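Local coordinates for protein hypothetical bacterial 6-phosphogluconolactonase (Bacteroides fragilis, PDB 3SCY) that is a putative 6-phosphogluconolactonase of the seven-bladed beta-propeller lactonase family, and so probably hydrolyses 6-phosphogluconolactone to 6-phosphogluconate, at residues A[34-39]-A[314-319]; A[53-57]-A[355-360]; A[61-66]-A[77-82]. All blocks are in the same frame, centred on the assembly; numbering follows the deposited sequence. Where two conformers were deposited one is given.

Contact 1: residues A[34-39]-A[314-319]; sequences FNEETG and TPNGKY
The carboxylate of Glu36 lies stacked on the side-chain amide of Asn316, their planes 12° apart and the two side chains arriving from opposite directions. Glu36 OE1 accepts from the backbone Asn316 N at 2.9 Å on its syn side, somewhat out of the carboxylate plane. Asn316 CG sits between its own backbone N and carbonyl carbon (chi1 70°), which carries the amide over to the 34-39 backbone. There Asn316 ND2 donates an almost straight bond of 2.8 Å to Glu36 O, approaching from above that carbonyl plane, and a weak one to Glu37 OE2, whose carboxylate stands nearly upright to the amide. Asn316 OD1 takes Thr314 OG1 and Lys318 N, so bonds at both ends settle which is O and which is N. Lys318, fully extended, runs past Glu36 O and places NZ 2.7 Å from Glu37 O as a donor. The Tyr319 ring lies between Lys318 CG and Gly39 CA, over opposite faces and both offset toward the rim, the latter a CH-pi contact 4.2 Å from the centroid. Phe34 turns its edge toward the Tyr319 face in an offset edge-to-face pair (planes at 89°), while Phe34 CE2 also meets Thr314 CG2 at 3.7 Å. The type I beta turn Thr314-Gly317, with an Asx turn at Asn316, is thus bonded to the Asx turn at Asn35, joining hairpin loops of adjacent propeller blades.

Contact 2: residues A[53-57]-A[355-360]; sequences SYLIP and VCLKFV
Tyr54 presents one ring face to Cys356, whose SG lies over the ring centre, 3.8 Å from the centroid and 13° off the normal. With SG anti to the backbone N of Cys356 (chi1 -176°), the sulfur reaches across to the 53-57 segment, where it also accepts a long hydrogen bond of 3.6 Å from Leu55 N. Lys358 crosses Tyr54 at about a right angle, and Lys358 NZ donates to Tyr54 OH at 3.0 Å. The lysine chain bends at chi2, laying Lys358 CG against Leu55 CD1 at 3.8 Å and covering Leu55 O, a buried carbonyl without a hydrogen-bond partner. Pro57 CB and Val360 CG2 close the other end at 3.6 Å. A water lies within hydrogen-bonding distance of both Ser53 O and Val355 O, while Ser53 OG is hydrogen-bonded to Glu69 OE1. The axes of strands 55-57 and 355-360 approach to 7.4 Å at 5°, too far for direct backbone pairing. Tyr104 stacks on Tyr54, and Val355 and Cys356 form a classic beta bulge opposite Gly19. The C-terminal strand 354-360 thus completes the sheet of strands 13-20, 28-35 and 41-48, the Velcro closure of beta-propellers, beside the innermost strand 55-57 of the next blade.

Contact 3: residues A[61-66]-A[77-82]; sequences GKFVYS and VSAFAF
Val64 and Phe80 face each other as a hydrogen-bonded antiparallel pair, joined by Val64 N to Phe80 O at 2.9 Å and by Phe80 N to Val64 O at 2.8 Å. The same pair of N-H...O bonds recurs between Ser66 and Ser78, and Phe82 N adds a nearly straight bond to Lys62 O (174°) at the other end. Between these pairs, Phe63 faces Ala81 and Tyr65 faces Ala79 in non-hydrogen-bonded positions, where CA-H...O contacts such as Phe63 CA to Phe80 O at 3.2 Å supplement the pairing.

Side chains divide between the two faces of the sheet. On one, Val64 CG2 packs obliquely on the base of Phe82, 3.7 Å from Phe82 CB, and the Phe80 ring turns its edge to Val64 O, 3.4 Å from Phe80 CD1. Phe82 has its ring anti to its backbone N (chi1 -175°), which sets the ring edge beside Gly61 O, 3.4 Å from Phe82 CD2. On the other face, Tyr65 CE1 comes within 3.5 Å of Ala79 CB.

Further out, a water donates to both Gly61 O and Phe82 O, bridging the ends of the two segments. Tyr65 OH is bound to Gly131 O, which would hold the far end of its ring, while Ser78 OG pairs with Asn68. Val64 and Phe82 reach Leu17 of strand 13-20, and Phe80 reaches Ile29 of strand 28-35.

The chemistry is thus divided: the cross-strand bonds use the N-H and C=O of Val64, Ser66, Ser78 and Phe80, Tyr65 and Ala79 bond outward to strands 55-57 and 88-96, and the apolar side chains on the Val64 and Phe80 face are committed to packing against the preceding blade.

Contact 2 reaches the sheet of contact 3 through strand 55-57, and their centres lie about 10 Å apart: Ile56 O is a probable hydrogen-bond acceptor of Tyr65 N at 2.8 Å, so this strand joins the hairpin of contact 3 to the interblade packing of contact 2. Contact 1 lies about 16 Å from contact 2, centre to centre, yet touches it through Phe359, whose CE2 is 3.8 Å from Thr314 CG2. Contacts 1 and 3 do not meet, their nearest atoms being about 10 Å apart. The bound sodium ion is about 12 Å from the Tyr319 side chain of contact 1, whereas the Ser53 side chain of contact 2 is about 5 Å from an unidentified ligand, which may mark a pocket.

Contact 1: residues A[34-39]-A[314-319]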
loop_
_atom_site.group_PDB
_atom_site.type_symbol
_atom_site.label_atom_id
_atom_site.label_comp_id
_atom_site.label_asym_id
_atom_site.label_seq_id
_atom_site.Cartn_x
_atom_site.Cartn_y
_atom_site.Cartn_z
ATOM N N PHE A 34 -0.338 -14.127 13.378
ATOM C CA PHE A 34 -0.235 -12.988 14.302
ATOM C C PHE A 34 -1.515 -12.909 15.133
ATOM O O PHE A 34 -2.604 -12.802 14.562
ATOM C CB PHE A 34 0.027 -11.654 13.547
ATOM C CG PHE A 34 0.148 -10.492 14.516
ATOM C CD1 PHE A 34 1.347 -10.242 15.192
ATOM C CD2 PHE A 34 -0.950 -9.686 14.802
ATOM C CE1 PHE A 34 1.443 -9.203 16.123
ATOM C CE2 PHE A 34 -0.844 -8.635 15.722
ATOM C CZ PHE A 34 0.347 -8.410 16.385
ATOM N N ASN A 35 -1.389 -12.929 16.474
ATOM C CA ASN A 35 -2.571 -12.855 17.324
ATOM C C ASN A 35 -2.907 -11.386 17.611
ATOM O O ASN A 35 -2.116 -10.699 18.261
ATOM C CB ASN A 35 -2.340 -13.644 18.606
ATOM C CG ASN A 35 -3.589 -13.851 19.394
ATOM O OD1 ASN A 35 -4.347 -12.909 19.673
ATOM N ND2 ASN A 35 -3.863 -15.097 19.726
ATOM N N GLU A 36 -4.058 -10.893 17.092
ATOM C CA GLU A 36 -4.445 -9.478 17.246
ATOM C C GLU A 36 -5.047 -9.177 18.641
ATOM O O GLU A 36 -5.491 -8.057 18.864
ATOM C CB GLU A 36 -5.379 -8.986 16.120
ATOM C CG GLU A 36 -6.743 -9.663 16.031
ATOM C CD GLU A 36 -7.819 -8.959 15.219
ATOM O OE1 GLU A 36 -7.546 -7.881 14.639
ATOM O OE2 GLU A 36 -8.964 -9.468 15.212
ATOM N N GLU A 37 -5.064 -10.154 19.555
ATOM C CA GLU A 37 -5.549 -9.878 20.927
ATOM C C GLU A 37 -4.356 -9.894 21.898
ATOM O O GLU A 37 -4.424 -9.268 22.961
ATOM C CB GLU A 37 -6.672 -10.850 21.396
ATOM C CG GLU A 37 -8.009 -10.755 20.656
ATOM C CD GLU A 37 -8.833 -9.475 20.614
ATOM O OE1 GLU A 37 -8.748 -8.669 21.567
ATOM O OE2 GLU A 37 -9.618 -9.310 19.649
ATOM N N THR A 38 -3.250 -10.582 21.537
ATOM C CA THR A 38 -2.064 -10.680 22.405
ATOM C C THR A 38 -0.757 -10.120 21.824
ATOM O O THR A 38 0.170 -9.854 22.595
ATOM C CB THR A 38 -1.780 -12.128 22.807
ATOM O OG1 THR A 38 -1.399 -12.854 21.644
ATOM C CG2 THR A 38 -2.958 -12.801 23.514
ATOM N N GLY A 39 -0.659 -10.004 20.490
ATOM C CA GLY A 39 0.559 -9.507 19.862
ATOM C C GLY A 39 1.620 -10.555 19.613
ATOM O O GLY A 39 2.701 -10.233 19.113
ATOM N N THR A 314 -4.294 -3.873 12.840
ATOM C CA THR A 314 -5.114 -5.089 12.873
ATOM C C THR A 314 -6.599 -4.728 12.702
ATOM O O THR A 314 -7.022 -3.641 13.122
ATOM C CB THR A 314 -4.863 -5.856 14.163
ATOM O OG1 THR A 314 -5.177 -5.023 15.304
ATOM C CG2 THR A 314 -3.431 -6.421 14.244
ATOM N N PRO A 315 -7.424 -5.665 12.154
ATOM C CA PRO A 315 -8.855 -5.358 11.948
ATOM C C PRO A 315 -9.603 -4.949 13.225
ATOM O O PRO A 315 -10.531 -4.145 13.137
ATOM C CB PRO A 315 -9.422 -6.668 11.383
ATOM C CG PRO A 315 -8.252 -7.280 10.666
ATOM C CD PRO A 315 -7.063 -6.967 11.557
ATOM N N ASN A 316 -9.190 -5.445 14.405
ATOM C CA ASN A 316 -9.845 -5.093 15.670
ATOM C C ASN A 316 -9.341 -3.734 16.206
ATOM O O ASN A 316 -9.799 -3.284 17.252
ATOM C CB ASN A 316 -9.675 -6.196 16.716
ATOM C CG ASN A 316 -8.290 -6.373 17.279
ATOM O OD1 ASN A 316 -7.321 -5.739 16.842
ATOM N ND2 ASN A 316 -8.143 -7.320 18.189
ATOM N N GLY A 317 -8.367 -3.131 15.505
ATOM C CA GLY A 317 -7.792 -1.836 15.881
ATOM C C GLY A 317 -6.844 -1.859 17.056
ATOM O O GLY A 317 -6.365 -0.800 17.493
ATOM N N LYS A 318 -6.553 -3.044 17.613
ATOM C CA LYS A 318 -5.751 -3.112 18.830
ATOM C C LYS A 318 -4.248 -2.924 18.611
ATOM O O LYS A 318 -3.578 -2.419 19.507
ATOM C CB LYS A 318 -6.008 -4.434 19.591
ATOM C CG LYS A 318 -5.203 -4.583 20.873
ATOM C CD LYS A 318 -5.608 -5.785 21.683
ATOM C CE LYS A 318 -4.849 -5.788 22.987
ATOM N NZ LYS A 318 -5.275 -6.913 23.852
ATOM N N TYR A 319 -3.701 -3.389 17.470
ATOM C CA TYR A 319 -2.263 -3.258 17.245
ATOM C C TYR A 319 -1.938 -2.584 15.919
ATOM O O TYR A 319 -2.701 -2.660 14.942
ATOM C CB TYR A 319 -1.563 -4.642 17.263
ATOM C CG TYR A 319 -1.643 -5.360 18.584
ATOM C CD1 TYR A 319 -0.844 -4.976 19.658
ATOM C CD2 TYR A 319 -2.501 -6.438 18.761
ATOM C CE1 TYR A 319 -0.916 -5.634 20.885
ATOM C CE2 TYR A 319 -2.588 -7.098 19.988
ATOM C CZ TYR A 319 -1.784 -6.696 21.045
ATOM O OH TYR A 319 -1.840 -7.316 22.286
#

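Contact 2: residues A[53-57]-A[355-360]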
loop_
_atom_site.group_PDB
_atom_site.type_symbol
_atom_site.label_atom_id
_atom_site.label_comp_id
_atom_site.label_asym_id
_atom_site.label_seq_id
_atom_site.Cartn_x
_atom_site.Cartn_y
_atom_site.Cartn_z
ATOM N N SER A 53 8.424 -6.376 -3.070
ATOM C CA SER A 53 8.322 -5.228 -2.160
ATOM C C SER A 53 6.886 -4.790 -1.846
ATOM O O SER A 53 6.664 -4.001 -0.921
ATOM C CB SER A 53 9.117 -4.053 -2.690
ATOM O OG SER A 53 8.505 -3.616 -3.886
ATOM N N TYR A 54 5.935 -5.281 -2.615
ATOM C CA TYR A 54 4.529 -5.034 -2.371
ATOM C C TYR A 54 3.780 -6.258 -2.816
ATOM O O TYR A 54 4.115 -6.868 -3.837
ATOM C CB TYR A 54 4.003 -3.749 -3.086
ATOM C CG TYR A 54 2.907 -3.083 -2.287
ATOM C CD1 TYR A 54 3.216 -2.199 -1.253
ATOM C CD2 TYR A 54 1.569 -3.435 -2.469
ATOM C CE1 TYR A 54 2.228 -1.694 -0.410
ATOM C CE2 TYR A 54 0.566 -2.912 -1.640
ATOM C CZ TYR A 54 0.909 -2.044 -0.614
ATOM O OH TYR A 54 -0.039 -1.515 0.243
ATOM N N LEU A 55 2.771 -6.613 -2.062
ATOM C CA LEU A 55 1.951 -7.766 -2.380
ATOM C C LEU A 55 0.549 -7.559 -1.843
ATOM O O LEU A 55 0.311 -6.742 -0.949
ATOM C CB LEU A 55 2.570 -9.073 -1.813
ATOM C CG LEU A 55 2.987 -9.088 -0.332
ATOM C CD1 LEU A 55 1.803 -9.291 0.577
ATOM C CD2 LEU A 55 3.930 -10.241 -0.064
ATOM N N ILE A 56 -0.367 -8.342 -2.391
ATOM C CA ILE A 56 -1.759 -8.307 -1.971
ATOM C C ILE A 56 -2.361 -9.660 -2.021
ATOM O O ILE A 56 -2.101 -10.424 -2.943
ATOM C CB ILE A 56 -2.602 -7.318 -2.873
ATOM C CG1 ILE A 56 -2.561 -7.665 -4.373
ATOM C CG2 ILE A 56 -2.298 -5.835 -2.565
ATOM C CD1 ILE A 56 -3.728 -7.011 -5.136
ATOM N N PRO A 57 -3.266 -9.956 -1.080
ATOM C CA PRO A 57 -4.058 -11.178 -1.222
ATOM C C PRO A 57 -5.277 -10.905 -2.101
ATOM O O PRO A 57 -5.732 -9.745 -2.178
ATOM C CB PRO A 57 -4.512 -11.467 0.209
ATOM C CG PRO A 57 -4.614 -10.069 0.846
ATOM C CD PRO A 57 -3.642 -9.162 0.120
ATOM N N VAL A 355 9.187 -4.694 3.975
ATOM C CA VAL A 355 8.645 -3.456 3.392
ATOM C C VAL A 355 7.153 -3.551 3.043
ATOM O O VAL A 355 6.625 -2.600 2.476
ATOM C CB VAL A 355 9.476 -2.993 2.144
ATOM C CG1 VAL A 355 10.893 -2.547 2.531
ATOM C CG2 VAL A 355 9.550 -4.077 1.064
ATOM N N CYS A 356 6.463 -4.669 3.343
ATOM C CA CYS A 356 5.037 -4.735 3.040
ATOM C C CYS A 356 4.392 -5.712 3.962
ATOM O O CYS A 356 4.849 -6.840 4.028
ATOM C CB CYS A 356 4.781 -5.103 1.588
ATOM S SG CYS A 356 3.022 -5.075 1.155
ATOM N N LEU A 357 3.346 -5.289 4.677
ATOM C CA LEU A 357 2.597 -6.125 5.588
ATOM C C LEU A 357 1.166 -6.200 5.137
ATOM O O LEU A 357 0.554 -5.160 4.851
ATOM C CB LEU A 357 2.635 -5.557 7.018
ATOM C CG LEU A 357 4.023 -5.219 7.582
ATOM C CD1 LEU A 357 3.900 -4.621 8.987
ATOM C CD2 LEU A 357 4.917 -6.445 7.615
ATOM N N LYS A 358 0.624 -7.417 5.063
ATOM C CA LYS A 358 -0.782 -7.616 4.737
ATOM C C LYS A 358 -1.371 -8.706 5.581
ATOM O O LYS A 358 -0.642 -9.605 6.000
ATOM C CB LYS A 358 -0.973 -7.994 3.246
ATOM C CG LYS A 358 -0.599 -6.891 2.253
ATOM C CD LYS A 358 -1.569 -5.716 2.249
ATOM C CE LYS A 358 -1.046 -4.639 1.341
ATOM N NZ LYS A 358 -2.061 -3.562 1.140
ATOM N N PHE A 359 -2.684 -8.633 5.862
ATOM C CA PHE A 359 -3.357 -9.702 6.609
ATOM C C PHE A 359 -4.387 -10.390 5.750
ATOM O O PHE A 359 -4.992 -9.767 4.881
ATOM C CB PHE A 359 -4.088 -9.178 7.863
ATOM C CG PHE A 359 -3.202 -8.655 8.968
ATOM C CD1 PHE A 359 -2.226 -9.464 9.546
ATOM C CD2 PHE A 359 -3.398 -7.373 9.497
ATOM C CE1 PHE A 359 -1.413 -8.985 10.566
ATOM C CE2 PHE A 359 -2.600 -6.900 10.535
ATOM C CZ PHE A 359 -1.623 -7.712 11.082
ATOM N N VAL A 360 -4.598 -11.677 6.027
ATOM C CA VAL A 360 -5.646 -12.557 5.508
ATOM C C VAL A 360 -6.328 -13.085 6.794
ATOM O O VAL A 360 -5.632 -13.592 7.692
ATOM C CB VAL A 360 -5.102 -13.668 4.591
ATOM C CG1 VAL A 360 -6.235 -14.552 4.050
ATOM C CG2 VAL A 360 -4.277 -13.090 3.456
HETATM O O HOH W 1 6.878 -1.384 0.070
#

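Contact 3: residues A[61-66]-A[77-82]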
loop_
_atom_site.group_PDB
_atom_site.type_symbol
_atom_site.label_atom_id
_atom_site.label_comp_id
_atom_site.label_asym_id
_atom_site.label_seq_id
_atom_site.Cartn_x
_atom_site.Cartn_y
_atom_site.Cartn_z
ATOM N N GLY A 61 -8.850 -14.613 -0.262
ATOM C CA GLY A 61 -7.626 -15.083 0.395
ATOM C C GLY A 61 -7.021 -16.350 -0.198
ATOM O O GLY A 61 -6.189 -16.993 0.446
ATOM N N LYS A 62 -7.446 -16.746 -1.400
ATOM C CA LYS A 62 -6.970 -17.965 -2.042
ATOM C C LYS A 62 -5.749 -17.726 -2.928
ATOM O O LYS A 62 -5.107 -18.688 -3.341
ATOM C CB LYS A 62 -8.093 -18.619 -2.873
ATOM C CG LYS A 62 -9.320 -19.043 -2.047
ATOM C CD LYS A 62 -9.125 -20.333 -1.273
ATOM C CE LYS A 62 -10.344 -20.698 -0.450
ATOM N NZ LYS A 62 -11.544 -20.974 -1.294
ATOM N N PHE A 63 -5.458 -16.453 -3.248
ATOM C CA PHE A 63 -4.337 -16.082 -4.106
ATOM C C PHE A 63 -3.607 -14.917 -3.539
ATOM O O PHE A 63 -4.153 -14.134 -2.758
ATOM C CB PHE A 63 -4.808 -15.737 -5.534
ATOM C CG PHE A 63 -5.554 -16.871 -6.191
ATOM C CD1 PHE A 63 -4.866 -17.941 -6.763
ATOM C CD2 PHE A 63 -6.940 -16.919 -6.154
ATOM C CE1 PHE A 63 -5.561 -19.028 -7.311
ATOM C CE2 PHE A 63 -7.635 -18.004 -6.709
ATOM C CZ PHE A 63 -6.937 -19.067 -7.237
ATOM N N VAL A 64 -2.322 -14.824 -3.883
ATOM C CA VAL A 64 -1.494 -13.695 -3.516
ATOM C C VAL A 64 -0.796 -13.205 -4.779
ATOM O O VAL A 64 -0.337 -14.028 -5.591
ATOM C CB VAL A 64 -0.490 -14.031 -2.385
ATOM C CG1 VAL A 64 0.580 -12.942 -2.204
ATOM C CG2 VAL A 64 -1.248 -14.251 -1.079
ATOM N N TYR A 65 -0.703 -11.881 -4.935
ATOM C CA TYR A 65 -0.005 -11.310 -6.079
ATOM C C TYR A 65 1.048 -10.399 -5.568
ATOM O O TYR A 65 0.789 -9.609 -4.666
ATOM C CB TYR A 65 -0.967 -10.563 -7.022
ATOM C CG TYR A 65 -2.080 -11.461 -7.501
ATOM C CD1 TYR A 65 -1.914 -12.277 -8.616
ATOM C CD2 TYR A 65 -3.276 -11.557 -6.793
ATOM C CE1 TYR A 65 -2.924 -13.149 -9.032
ATOM C CE2 TYR A 65 -4.268 -12.459 -7.172
ATOM C CZ TYR A 65 -4.093 -13.249 -8.301
ATOM O OH TYR A 65 -5.069 -14.121 -8.707
ATOM N N SER A 66 2.267 -10.509 -6.107
ATOM C CA SER A 66 3.341 -9.641 -5.656
ATOM C C SER A 66 4.015 -8.976 -6.816
ATOM O O SER A 66 4.080 -9.541 -7.901
ATOM C CB SER A 66 4.371 -10.428 -4.845
ATOM O OG SER A 66 5.329 -11.093 -5.655
ATOM N N VAL A 77 5.138 -9.220 -12.166
ATOM C CA VAL A 77 4.175 -9.572 -11.123
ATOM C C VAL A 77 4.142 -11.077 -11.030
ATOM O O VAL A 77 4.131 -11.748 -12.067
ATOM C CB VAL A 77 2.770 -8.980 -11.348
ATOM C CG1 VAL A 77 1.781 -9.468 -10.280
ATOM C CG2 VAL A 77 2.847 -7.463 -11.339
ATOM N N SER A 78 4.130 -11.608 -9.802
ATOM C CA SER A 78 4.045 -13.043 -9.563
ATOM C C SER A 78 2.695 -13.355 -8.956
ATOM O O SER A 78 2.240 -12.595 -8.096
ATOM C CB SER A 78 5.152 -13.482 -8.608
ATOM O OG SER A 78 6.435 -13.214 -9.151
ATOM N N ALA A 79 2.081 -14.459 -9.374
ATOM C CA ALA A 79 0.804 -14.929 -8.858
ATOM C C ALA A 79 1.015 -16.228 -8.130
ATOM O O ALA A 79 1.674 -17.130 -8.665
ATOM C CB ALA A 79 -0.173 -15.134 -10.008
ATOM N N PHE A 80 0.431 -16.356 -6.942
ATOM C CA PHE A 80 0.574 -17.541 -6.106
ATOM C C PHE A 80 -0.749 -18.074 -5.621
ATOM O O PHE A 80 -1.643 -17.277 -5.311
ATOM C CB PHE A 80 1.369 -17.191 -4.825
ATOM C CG PHE A 80 2.729 -16.576 -5.016
ATOM C CD1 PHE A 80 2.866 -15.207 -5.214
ATOM C CD2 PHE A 80 3.879 -17.364 -4.962
ATOM C CE1 PHE A 80 4.115 -14.630 -5.377
ATOM C CE2 PHE A 80 5.133 -16.790 -5.148
ATOM C CZ PHE A 80 5.238 -15.432 -5.369
ATOM N N ALA A 81 -0.864 -19.397 -5.482
ATOM C CA ALA A 81 -1.977 -19.973 -4.740
ATOM C C ALA A 81 -1.603 -19.865 -3.260
ATOM O O ALA A 81 -0.448 -20.149 -2.889
ATOM C CB ALA A 81 -2.202 -21.417 -5.126
ATOM N N PHE A 82 -2.535 -19.428 -2.431
ATOM C CA PHE A 82 -2.260 -19.236 -1.009
ATOM C C PHE A 82 -3.136 -20.111 -0.154
ATOM O O PHE A 82 -4.332 -20.255 -0.397
ATOM C CB PHE A 82 -2.453 -17.745 -0.630
ATOM C CG PHE A 82 -2.066 -17.416 0.796
ATOM C CD1 PHE A 82 -0.777 -17.660 1.257
ATOM C CD2 PHE A 82 -2.964 -16.792 1.647
ATOM C CE1 PHE A 82 -0.412 -17.341 2.566
ATOM C CE2 PHE A 82 -2.596 -16.459 2.952
ATOM C CZ PHE A 82 -1.324 -16.740 3.401
HETATM O O HOH W 2 -6.372 -19.457 1.680
#